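Local coordinates for cytosine deaminase (Klebsiella pneumoniae, PDB 4R85), which probably catalyses the hydrolytic deamination of cytosine and 5-methylcytosine at an iron centre in an amidohydrolase fold, at residues L8-A13 and L341-D346; T238-C243 and N266-P271; P369-I374 and I394-V399. All coordinates share one frame; numbering follows the deposited sequence.

Contact 1. Residues L8-A13 and L341-D346; sequences LRRQEA and LQRCLD
Arg-9 meets Asp-346 end-on in a salt-bridge network that ties the type II beta turn Leu-8 to Gln-11 to the 3-10 segment following helix 338-342. Both terminal nitrogens of Arg-9 close on a single oxygen: NH2 lies 2.7 Å from Asp-346 OD1, and NH1 lies 2.9 Å from that same OD1. The guanidinium and carboxylate planes stand 79° apart; NH1 meets OD1 nearly along the C-O bond, NH2 from above the carboxylate plane. Leu-345 CB covers one guanidinium face, 3.6 Å from Arg-9 NE. The second oxygen is held within its own segment, Arg-343 NE reaching Asp-346 OD2 at 2.9 Å and NH1 joining it side-on; the bends at chi2 and chi3 of Arg-343 fold its chain back to that oxygen.

Further out, Asp-380 takes Arg-9 NH2 and also the backbone N of Leu-345, linking the arginine to the 3-10 segment a second time, and Asp-297 binds Arg-343 NH2. Arg-10 runs alongside Arg-343, whose CB sits over one face of its guanidinium, and is linked to the network by water 1, which lies 2.8 Å from Arg-10 NH1 and donates to Asp-346 OD1 at 2.9 Å.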
loop_
_atom_site.group_PDB
_atom_site.type_symbol
_atom_site.label_atom_id
_atom_site.label_comp_id
_atom_site.label_asym_id
_atom_site.label_seq_id
_atom_site.Cartn_x
_atom_site.Cartn_y
_atom_site.Cartn_z
ATOM N N LEU A 8 3.436 -8.448 24.389
ATOM C CA LEU A 8 3.158 -9.590 23.521
ATOM C C LEU A 8 1.830 -9.334 22.830
ATOM O O LEU A 8 1.046 -8.494 23.281
ATOM C CB LEU A 8 3.131 -10.890 24.326
ATOM C CG LEU A 8 4.480 -11.255 24.952
ATOM C CD1 LEU A 8 4.332 -12.485 25.835
ATOM C CD2 LEU A 8 5.548 -11.488 23.865
ATOM N N ARG A 9 1.583 -10.030 21.726
ATOM C CA ARG A 9 0.413 -9.734 20.901
ATOM C C ARG A 9 -0.906 -9.961 21.627
ATOM O O ARG A 9 -1.104 -10.993 22.268
ATOM C CB ARG A 9 0.446 -10.530 19.590
ATOM C CG ARG A 9 1.476 -10.017 18.598
ATOM C CD ARG A 9 1.288 -10.659 17.228
ATOM N NE ARG A 9 -0.087 -10.474 16.768
ATOM C CZ ARG A 9 -0.832 -11.431 16.227
ATOM N NH1 ARG A 9 -0.332 -12.652 16.060
ATOM N NH2 ARG A 9 -2.071 -11.158 15.834
ATOM N N ARG A 10 -1.797 -8.976 21.522
ATOM C CA ARG A 10 -3.149 -9.070 22.069
ATOM C C ARG A 10 -3.186 -9.313 23.578
ATOM O O ARG A 10 -4.101 -9.963 24.085
ATOM C CB ARG A 10 -3.960 -10.140 21.326
ATOM C CG ARG A 10 -4.091 -9.870 19.833
ATOM C CD ARG A 10 -4.759 -11.028 19.108
ATOM N NE ARG A 10 -6.208 -11.044 19.285
ATOM C CZ ARG A 10 -7.012 -11.957 18.748
ATOM N NH1 ARG A 10 -6.507 -12.932 17.998
ATOM N NH2 ARG A 10 -8.319 -11.899 18.958
ATOM N N GLN A 11 -2.187 -8.789 24.284
ATOM C CA GLN A 11 -2.172 -8.814 25.747
ATOM C C GLN A 11 -1.823 -7.430 26.273
ATOM O O GLN A 11 -1.143 -6.655 25.595
ATOM C CB GLN A 11 -1.172 -9.843 26.269
ATOM C CG GLN A 11 -1.496 -11.268 25.878
ATOM C CD GLN A 11 -0.669 -12.277 26.645
ATOM O OE1 GLN A 11 0.182 -12.959 26.073
ATOM N NE2 GLN A 11 -0.918 -12.379 27.947
ATOM N N GLU A 12 -2.292 -7.104 27.474
ATOM C CA GLU A 12 -2.025 -5.775 28.012
ATOM C C GLU A 12 -0.778 -5.730 28.898
ATOM O O GLU A 12 -0.176 -4.668 29.068
ATOM C CB GLU A 12 -3.242 -5.218 28.763
ATOM C CG GLU A 12 -3.277 -3.691 28.800
ATOM C CD GLU A 12 -4.359 -3.135 29.717
ATOM O OE1 GLU A 12 -5.445 -3.752 29.811
ATOM O OE2 GLU A 12 -4.117 -2.080 30.348
ATOM N N ALA A 13 -0.387 -6.877 29.452
ATOM C CA ALA A 13 0.741 -6.920 30.391
ATOM C C ALA A 13 2.097 -6.785 29.695
ATOM O O ALA A 13 2.229 -7.099 28.515
ATOM C CB ALA A 13 0.699 -8.198 31.207
ATOM N N LEU A 341 -8.145 -5.363 12.586
ATOM C CA LEU A 341 -6.907 -4.633 12.874
ATOM C C LEU A 341 -6.211 -5.064 14.170
ATOM O O LEU A 341 -4.984 -5.027 14.261
ATOM C CB LEU A 341 -7.161 -3.119 12.860
ATOM C CG LEU A 341 -7.370 -2.552 11.447
ATOM C CD1 LEU A 341 -7.838 -1.101 11.480
ATOM C CD2 LEU A 341 -6.102 -2.672 10.620
ATOM N N GLN A 342 -6.988 -5.485 15.163
ATOM C CA GLN A 342 -6.423 -5.947 16.428
ATOM C C GLN A 342 -5.641 -7.264 16.349
ATOM O O GLN A 342 -4.864 -7.572 17.251
ATOM C CB GLN A 342 -7.508 -6.065 17.497
ATOM C CG GLN A 342 -7.906 -4.734 18.106
ATOM C CD GLN A 342 -8.412 -4.889 19.530
ATOM O OE1 GLN A 342 -8.033 -4.127 20.421
ATOM N NE2 GLN A 342 -9.267 -5.885 19.751
ATOM N N ARG A 343 -5.862 -8.045 15.294
ATOM C CA ARG A 343 -5.160 -9.325 15.120
ATOM C C ARG A 343 -4.536 -9.479 13.727
ATOM O O ARG A 343 -4.219 -10.599 13.311
ATOM C CB ARG A 343 -6.100 -10.517 15.407
ATOM C CG ARG A 343 -7.468 -10.494 14.695
ATOM C CD ARG A 343 -7.397 -10.744 13.184
ATOM N NE ARG A 343 -6.869 -12.071 12.866
ATOM C CZ ARG A 343 -7.531 -12.991 12.174
ATOM N NH1 ARG A 343 -6.981 -14.182 11.952
ATOM N NH2 ARG A 343 -8.742 -12.721 11.699
ATOM N N CYS A 344 -4.373 -8.377 13.001
ATOM C CA CYS A 344 -3.938 -8.470 11.596
ATOM C C CYS A 344 -2.536 -9.044 11.418
ATOM O O CYS A 344 -2.185 -9.527 10.331
ATOM C CB CYS A 344 -4.039 -7.115 10.890
ATOM S SG CYS A 344 -2.924 -5.846 11.549
ATOM N N LEU A 345 -1.720 -9.016 12.467
ATOM C CA LEU A 345 -0.372 -9.576 12.318
ATOM C C LEU A 345 -0.375 -11.103 12.125
ATOM O O LEU A 345 0.623 -11.676 11.655
ATOM C CB LEU A 345 0.552 -9.158 13.474
ATOM C CG LEU A 345 1.022 -7.697 13.446
ATOM C CD1 LEU A 345 1.926 -7.378 14.644
ATOM C CD2 LEU A 345 1.724 -7.364 12.119
ATOM N N ASP A 346 -1.494 -11.748 12.466
ATOM C CA ASP A 346 -1.693 -13.173 12.167
ATOM C C ASP A 346 -1.321 -13.524 10.721
ATOM O O ASP A 346 -0.759 -14.588 10.450
ATOM C CB ASP A 346 -3.160 -13.578 12.343
ATOM C CG ASP A 346 -3.606 -13.652 13.797
ATOM O OD1 ASP A 346 -2.765 -13.575 14.725
ATOM O OD2 ASP A 346 -4.830 -13.814 13.998
HETATM O O HOH W 1 -3.965 -14.001 17.344
HETATM O O HOH W 2 -6.773 -14.916 15.488
#

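Contact 2. Residues T238-C243 and N266-P271; sequences TASHTC and NFISCP. With FE2 (Fe (II) ion), chain H.
Ala-239 and Phe-267 pair in parallel register between strands 237-240 and 266-269, neighbouring staves of the amidohydrolase TIM barrel joined by helix 250-263 in a beta-alpha-beta unit. Three backbone bonds establish the register: Ala-239 N to Asn-266 O, Ile-268 N to Ala-239 O, and His-241 N to Ile-268 O, the last stretched to 3.2 Å where the first strand ends. The short segments diverge by only 22°.

His-241 leaves the strand with phi and psi both positive. Its CB points away from strand 266-269, but CG sits beside the backbone N (chi1 -63°), and the imidazole turns back toward Cys-270. Around the ring, His-241 ND1 donates to water 4 at 3.0 Å, and that water also accepts from Cys-270 N, so ring and incoming helix N-cap share one solvent molecule. His-241 CE1 lies 3.7 Å from Cys-270 SG, which approaches obliquely. His-241 NE2 binds the iron at 2.5 Å with the metal in the ring plane; His-56, His-58, His-209 and Asp-308 complete the site. The ND1 bond should help fix the ring's rotation about CB-CG.

Flanking residues sort by sheet face. Thr-238 CG2 packs on Ile-268 CG1 at 3.7 Å, and on this same face Ser-240 OG bonds Asp-207 and His-56 ND1, making it a second-shell support of a metal ligand. On the face of Ala-239, Thr-242 crosses Phe-267 at about a right angle, its OG1 lying at the ring edge, 3.9 Å from CD1, and also bonding Thr-291. Water 3 ties the turn at Thr-242 to both strands, donating to Ala-239 O and to Ile-268 O while accepting from Thr-242 OG1 at 2.7 Å.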
loop_
_atom_site.group_PDB
_atom_site.type_symbol
_atom_site.label_atom_id
_atom_site.label_comp_id
_atom_site.label_asym_id
_atom_site.label_seq_id
_atom_site.Cartn_x
_atom_site.Cartn_y
_atom_site.Cartn_z
ATOM N N THR A 238 -0.768 -26.323 0.389
ATOM C CA THR A 238 -1.143 -24.921 0.265
ATOM C C THR A 238 -1.599 -24.624 -1.156
ATOM O O THR A 238 -1.015 -25.128 -2.126
ATOM C CB THR A 238 0.023 -23.977 0.647
ATOM O OG1 THR A 238 0.384 -24.189 2.020
ATOM C CG2 THR A 238 -0.381 -22.513 0.463
ATOM N N ALA A 239 -2.658 -23.823 -1.275
ATOM C CA ALA A 239 -3.070 -23.269 -2.558
ATOM C C ALA A 239 -2.678 -21.797 -2.597
ATOM O O ALA A 239 -3.148 -20.997 -1.776
ATOM C CB ALA A 239 -4.586 -23.430 -2.745
ATOM N N SER A 240 -1.818 -21.431 -3.544
ATOM C CA SER A 240 -1.396 -20.045 -3.690
ATOM C C SER A 240 -2.144 -19.417 -4.855
ATOM O O SER A 240 -2.510 -20.114 -5.793
ATOM C CB SER A 240 0.113 -19.970 -3.944
ATOM O OG SER A 240 0.866 -20.327 -2.788
ATOM N N HIS A 241 -2.396 -18.110 -4.781
ATOM C CA HIS A 241 -2.969 -17.371 -5.921
ATOM C C HIS A 241 -4.275 -17.960 -6.409
ATOM O O HIS A 241 -4.409 -18.270 -7.597
ATOM C CB HIS A 241 -2.070 -17.426 -7.156
ATOM C CG HIS A 241 -0.727 -16.797 -6.994
ATOM N ND1 HIS A 241 -0.551 -15.440 -6.834
ATOM C CD2 HIS A 241 0.513 -17.336 -7.050
ATOM C CE1 HIS A 241 0.743 -15.171 -6.772
ATOM N NE2 HIS A 241 1.408 -16.305 -6.895
ATOM N N THR A 242 -5.235 -18.129 -5.525
ATOM C CA THR A 242 -6.542 -18.593 -5.953
ATOM C C THR A 242 -7.357 -17.400 -6.434
ATOM O O THR A 242 -8.479 -17.199 -5.992
ATOM C CB THR A 242 -7.249 -19.341 -4.800
ATOM O OG1 THR A 242 -7.234 -18.535 -3.610
ATOM C CG2 THR A 242 -6.500 -20.638 -4.511
ATOM N N CYS A 243 -6.779 -16.608 -7.351
ATOM C CA CYS A 243 -7.406 -15.369 -7.816
ATOM C C CYS A 243 -8.800 -15.584 -8.409
ATOM O O CYS A 243 -9.701 -14.756 -8.226
ATOM C CB CYS A 243 -6.514 -14.676 -8.846
ATOM S SG CYS A 243 -4.857 -14.316 -8.210
ATOM N N ASN A 266 -4.123 -24.934 3.293
ATOM C CA ASN A 266 -3.814 -23.535 3.566
ATOM C C ASN A 266 -3.935 -22.706 2.299
ATOM O O ASN A 266 -3.907 -23.247 1.198
ATOM C CB ASN A 266 -2.383 -23.388 4.110
ATOM C CG ASN A 266 -2.137 -24.220 5.357
ATOM O OD1 ASN A 266 -2.482 -23.814 6.463
ATOM N ND2 ASN A 266 -1.527 -25.383 5.180
ATOM N N PHE A 267 -4.063 -21.394 2.469
ATOM C CA PHE A 267 -4.160 -20.466 1.351
ATOM C C PHE A 267 -3.146 -19.342 1.483
ATOM O O PHE A 267 -2.926 -18.812 2.567
ATOM C CB PHE A 267 -5.575 -19.880 1.265
ATOM C CG PHE A 267 -6.601 -20.873 0.814
ATOM C CD1 PHE A 267 -7.076 -20.845 -0.485
ATOM C CD2 PHE A 267 -7.063 -21.859 1.678
ATOM C CE1 PHE A 267 -8.016 -21.765 -0.908
ATOM C CE2 PHE A 267 -7.982 -22.795 1.255
ATOM C CZ PHE A 267 -8.471 -22.740 -0.034
ATOM N N ILE A 268 -2.518 -18.976 0.371
ATOM C CA ILE A 268 -1.659 -17.803 0.367
ATOM C C ILE A 268 -2.187 -16.796 -0.651
ATOM O O ILE A 268 -2.518 -17.159 -1.780
ATOM C CB ILE A 268 -0.192 -18.171 0.069
ATOM C CG1 ILE A 268 0.388 -19.021 1.218
ATOM C CG2 ILE A 268 0.646 -16.907 -0.139
ATOM C CD1 ILE A 268 1.778 -19.567 0.920
ATOM N N SER A 269 -2.299 -15.540 -0.233
ATOM C CA SER A 269 -2.723 -14.467 -1.130
ATOM C C SER A 269 -1.578 -13.478 -1.286
ATOM O O SER A 269 -0.895 -13.167 -0.310
ATOM C CB SER A 269 -3.931 -13.742 -0.544
ATOM O OG SER A 269 -4.207 -12.558 -1.277
ATOM N N CYS A 270 -1.384 -12.978 -2.507
ATOM C CA CYS A 270 -0.341 -11.997 -2.793
ATOM C C CYS A 270 -0.994 -10.726 -3.333
ATOM O O CYS A 270 -1.014 -10.495 -4.548
ATOM C CB CYS A 270 0.654 -12.540 -3.822
ATOM S SG CYS A 270 1.454 -14.089 -3.322
ATOM N N PRO A 271 -1.542 -9.905 -2.427
ATOM C CA PRO A 271 -2.411 -8.796 -2.837
ATOM C C PRO A 271 -1.747 -7.723 -3.697
ATOM O O PRO A 271 -2.411 -7.234 -4.604
ATOM C CB PRO A 271 -2.896 -8.209 -1.496
ATOM C CG PRO A 271 -1.872 -8.642 -0.489
ATOM C CD PRO A 271 -1.424 -10.001 -0.959
HETATM FE FE FE2 H . 3.826 -16.867 -7.244
HETATM O O HOH W 3 -4.945 -18.686 -2.276
HETATM O O HOH W 4 -2.426 -13.689 -5.242
#

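Contact 3. Residues P369-I374 and I394-V399; sequences PANLLI and IRHGKV
Asn-371 OD1 takes the backbone N of His-396 at 2.8 Å in an almost straight bond, 176° at the hydrogen, with the donor nearly in line with the side-chain carbonyl. The amide reaches it because CG lies beside the backbone N (chi1 -57°) and the carboxamide is only slightly rotated. The same Asn-371 oxygen lies 3.4 Å from CD2 of the His-396 ring, whose plane is 47° from the amide. Arg-395 CG stands over the centre of that ring's face, while the Arg-395 guanidinium has His-396 CE1 over one of its own faces. The guanidinium is anchored beyond the pair of segments by Asp-143, Ala-139 O and Gln-112.

One residue earlier, Ala-370 O accepts from Gly-397 N at 3.1 Å, and Ala-370 CB abuts the glycine backbone, 3.6 Å from Gly-397 N. Regular pairing starts where Leu-372 and Ile-394 form an antiparallel hydrogen-bonded pair: Ile-394 N reaches Leu-372 O at 2.8 Å, and Leu-372 N returns a bond to Ile-394 O at 2.9 Å. Their side chains run alongside each other in the same direction, CD2 of Leu-372 lying 3.8 Å from CB of Ile-394. Leu-19 and Ile-3, from strands 14-20 and 2-7, cover this apolar patch.

Two reciprocal backbone bonds between Arg-395 and Lys-398 close a type I' turn, with His-396 and Gly-397 both at positive phi. This is the two-residue beta hairpin of strands 390-395 and 398-403, whose first strand pairs with strand 372-375 and packs against the sheet of the N-terminal strands, as in the small beta domain beside the barrel of cytosine deaminase-like amidohydrolases.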
loop_
_atom_site.group_PDB
_atom_site.type_symbol
_atom_site.label_atom_id
_atom_site.label_comp_id
_atom_site.label_asym_id
_atom_site.label_seq_id
_atom_site.Cartn_x
_atom_site.Cartn_y
_atom_site.Cartn_z
ATOM N N PRO A 369 12.719 -22.201 19.678
ATOM C CA PRO A 369 13.916 -21.456 19.272
ATOM C C PRO A 369 13.808 -19.967 19.580
ATOM O O PRO A 369 12.733 -19.373 19.431
ATOM C CB PRO A 369 13.959 -21.664 17.756
ATOM C CG PRO A 369 13.271 -22.954 17.538
ATOM C CD PRO A 369 12.188 -23.020 18.573
ATOM N N ALA A 370 14.917 -19.381 20.013
ATOM C CA ALA A 370 14.971 -17.954 20.299
ATOM C C ALA A 370 15.090 -17.147 19.007
ATOM O O ALA A 370 16.131 -16.547 18.726
ATOM C CB ALA A 370 16.128 -17.644 21.242
ATOM N N ASN A 371 14.014 -17.160 18.222
ATOM C CA ASN A 371 13.904 -16.365 17.016
ATOM C C ASN A 371 12.771 -15.379 17.224
ATOM O O ASN A 371 11.616 -15.786 17.350
ATOM C CB ASN A 371 13.563 -17.251 15.814
ATOM C CG ASN A 371 14.567 -18.371 15.598
ATOM O OD1 ASN A 371 15.704 -18.304 16.064
ATOM N ND2 ASN A 371 14.150 -19.406 14.878
ATOM N N LEU A 372 13.094 -14.091 17.262
ATOM C CA LEU A 372 12.084 -13.075 17.524
ATOM C C LEU A 372 12.522 -11.670 17.114
ATOM O O LEU A 372 13.712 -11.410 16.887
ATOM C CB LEU A 372 11.689 -13.087 19.008
ATOM C CG LEU A 372 12.716 -12.569 20.020
ATOM C CD1 LEU A 372 12.023 -12.142 21.302
ATOM C CD2 LEU A 372 13.772 -13.617 20.331
ATOM N N LEU A 373 11.544 -10.773 17.027
ATOM C CA LEU A 373 11.779 -9.389 16.659
ATOM C C LEU A 373 11.243 -8.458 17.726
ATOM O O LEU A 373 10.314 -8.802 18.467
ATOM C CB LEU A 373 11.058 -9.045 15.352
ATOM C CG LEU A 373 11.189 -9.975 14.149
ATOM C CD1 LEU A 373 10.330 -9.454 13.009
ATOM C CD2 LEU A 373 12.643 -10.114 13.714
ATOM N N ILE A 374 11.829 -7.276 17.802
ATOM C CA ILE A 374 11.219 -6.184 18.541
ATOM C C ILE A 374 10.775 -5.136 17.521
ATOM O O ILE A 374 11.596 -4.609 16.774
ATOM C CB ILE A 374 12.187 -5.575 19.562
ATOM C CG1 ILE A 374 12.554 -6.614 20.630
ATOM C CG2 ILE A 374 11.571 -4.331 20.203
ATOM C CD1 ILE A 374 13.631 -6.167 21.572
ATOM N N ILE A 394 16.435 -11.150 16.387
ATOM C CA ILE A 394 17.212 -12.136 17.117
ATOM C C ILE A 394 16.971 -13.496 16.494
ATOM O O ILE A 394 15.837 -13.868 16.214
ATOM C CB ILE A 394 16.832 -12.150 18.611
ATOM C CG1 ILE A 394 17.165 -10.797 19.241
ATOM C CG2 ILE A 394 17.560 -13.272 19.352
ATOM C CD1 ILE A 394 16.691 -10.643 20.686
ATOM N N ARG A 395 18.047 -14.228 16.249
ATOM C CA ARG A 395 17.934 -15.528 15.611
ATOM C C ARG A 395 18.879 -16.497 16.302
ATOM O O ARG A 395 20.062 -16.212 16.443
ATOM C CB ARG A 395 18.278 -15.419 14.129
ATOM C CG ARG A 395 18.325 -16.747 13.415
ATOM C CD ARG A 395 18.443 -16.537 11.927
ATOM N NE ARG A 395 18.614 -17.795 11.214
ATOM C CZ ARG A 395 17.612 -18.597 10.882
ATOM N NH1 ARG A 395 16.368 -18.278 11.218
ATOM N NH2 ARG A 395 17.850 -19.721 10.220
ATOM N N HIS A 396 18.342 -17.632 16.731
ATOM C CA HIS A 396 19.102 -18.607 17.515
ATOM C C HIS A 396 19.784 -17.963 18.732
ATOM O O HIS A 396 20.894 -18.339 19.110
ATOM C CB HIS A 396 20.109 -19.347 16.624
ATOM C CG HIS A 396 19.486 -20.017 15.439
ATOM N ND1 HIS A 396 20.205 -20.369 14.316
ATOM C CD2 HIS A 396 18.209 -20.403 15.201
ATOM C CE1 HIS A 396 19.398 -20.940 13.438
ATOM N NE2 HIS A 396 18.181 -20.973 13.952
ATOM N N GLY A 397 19.112 -16.985 19.335
ATOM C CA GLY A 397 19.590 -16.367 20.557
ATOM C C GLY A 397 20.602 -15.245 20.383
ATOM O O GLY A 397 21.108 -14.722 21.368
ATOM N N LYS A 398 20.901 -14.874 19.142
ATOM C CA LYS A 398 21.872 -13.812 18.881
ATOM C C LYS A 398 21.233 -12.681 18.088
ATOM O O LYS A 398 20.394 -12.922 17.225
ATOM C CB LYS A 398 23.060 -14.353 18.086
ATOM C CG LYS A 398 23.821 -15.473 18.764
ATOM C CD LYS A 398 24.861 -16.061 17.821
ATOM C CE LYS A 398 25.610 -17.219 18.462
ATOM N NZ LYS A 398 26.505 -17.903 17.482
ATOM N N VAL A 399 21.636 -11.447 18.367
ATOM C CA VAL A 399 21.159 -10.320 17.573
ATOM C C VAL A 399 21.798 -10.348 16.189
ATOM O O VAL A 399 23.018 -10.355 16.069
ATOM C CB VAL A 399 21.492 -8.978 18.237
ATOM C CG1 VAL A 399 20.903 -7.837 17.420
ATOM C CG2 VAL A 399 20.974 -8.948 19.665
HETATM O O HOH W 5 15.283 -22.617 14.366
#

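In the fold
The three contacts sample the barrel and its flank. Contact 2 is the central one, its centre about 9 Å from the chain centre, and carries a metal ligand, His-241, whose side chain lies about 4 Å from the bound 5-methylcytosine. Contacts 1 and 3 both sit about 20 Å out, with centres 19 Å apart and nearest atoms about 7 Å apart. Contact 1, whose segments are 328 residues apart at their closest ends, brackets contact 2 along the chain, yet its centre is 24 Å from that of contact 2. Contact 3 follows in series; contacts 2 and 3 both reach the sheet that runs from the barrel into its flank, yet their nearest atoms are about 18 Å apart. No two contacts touch.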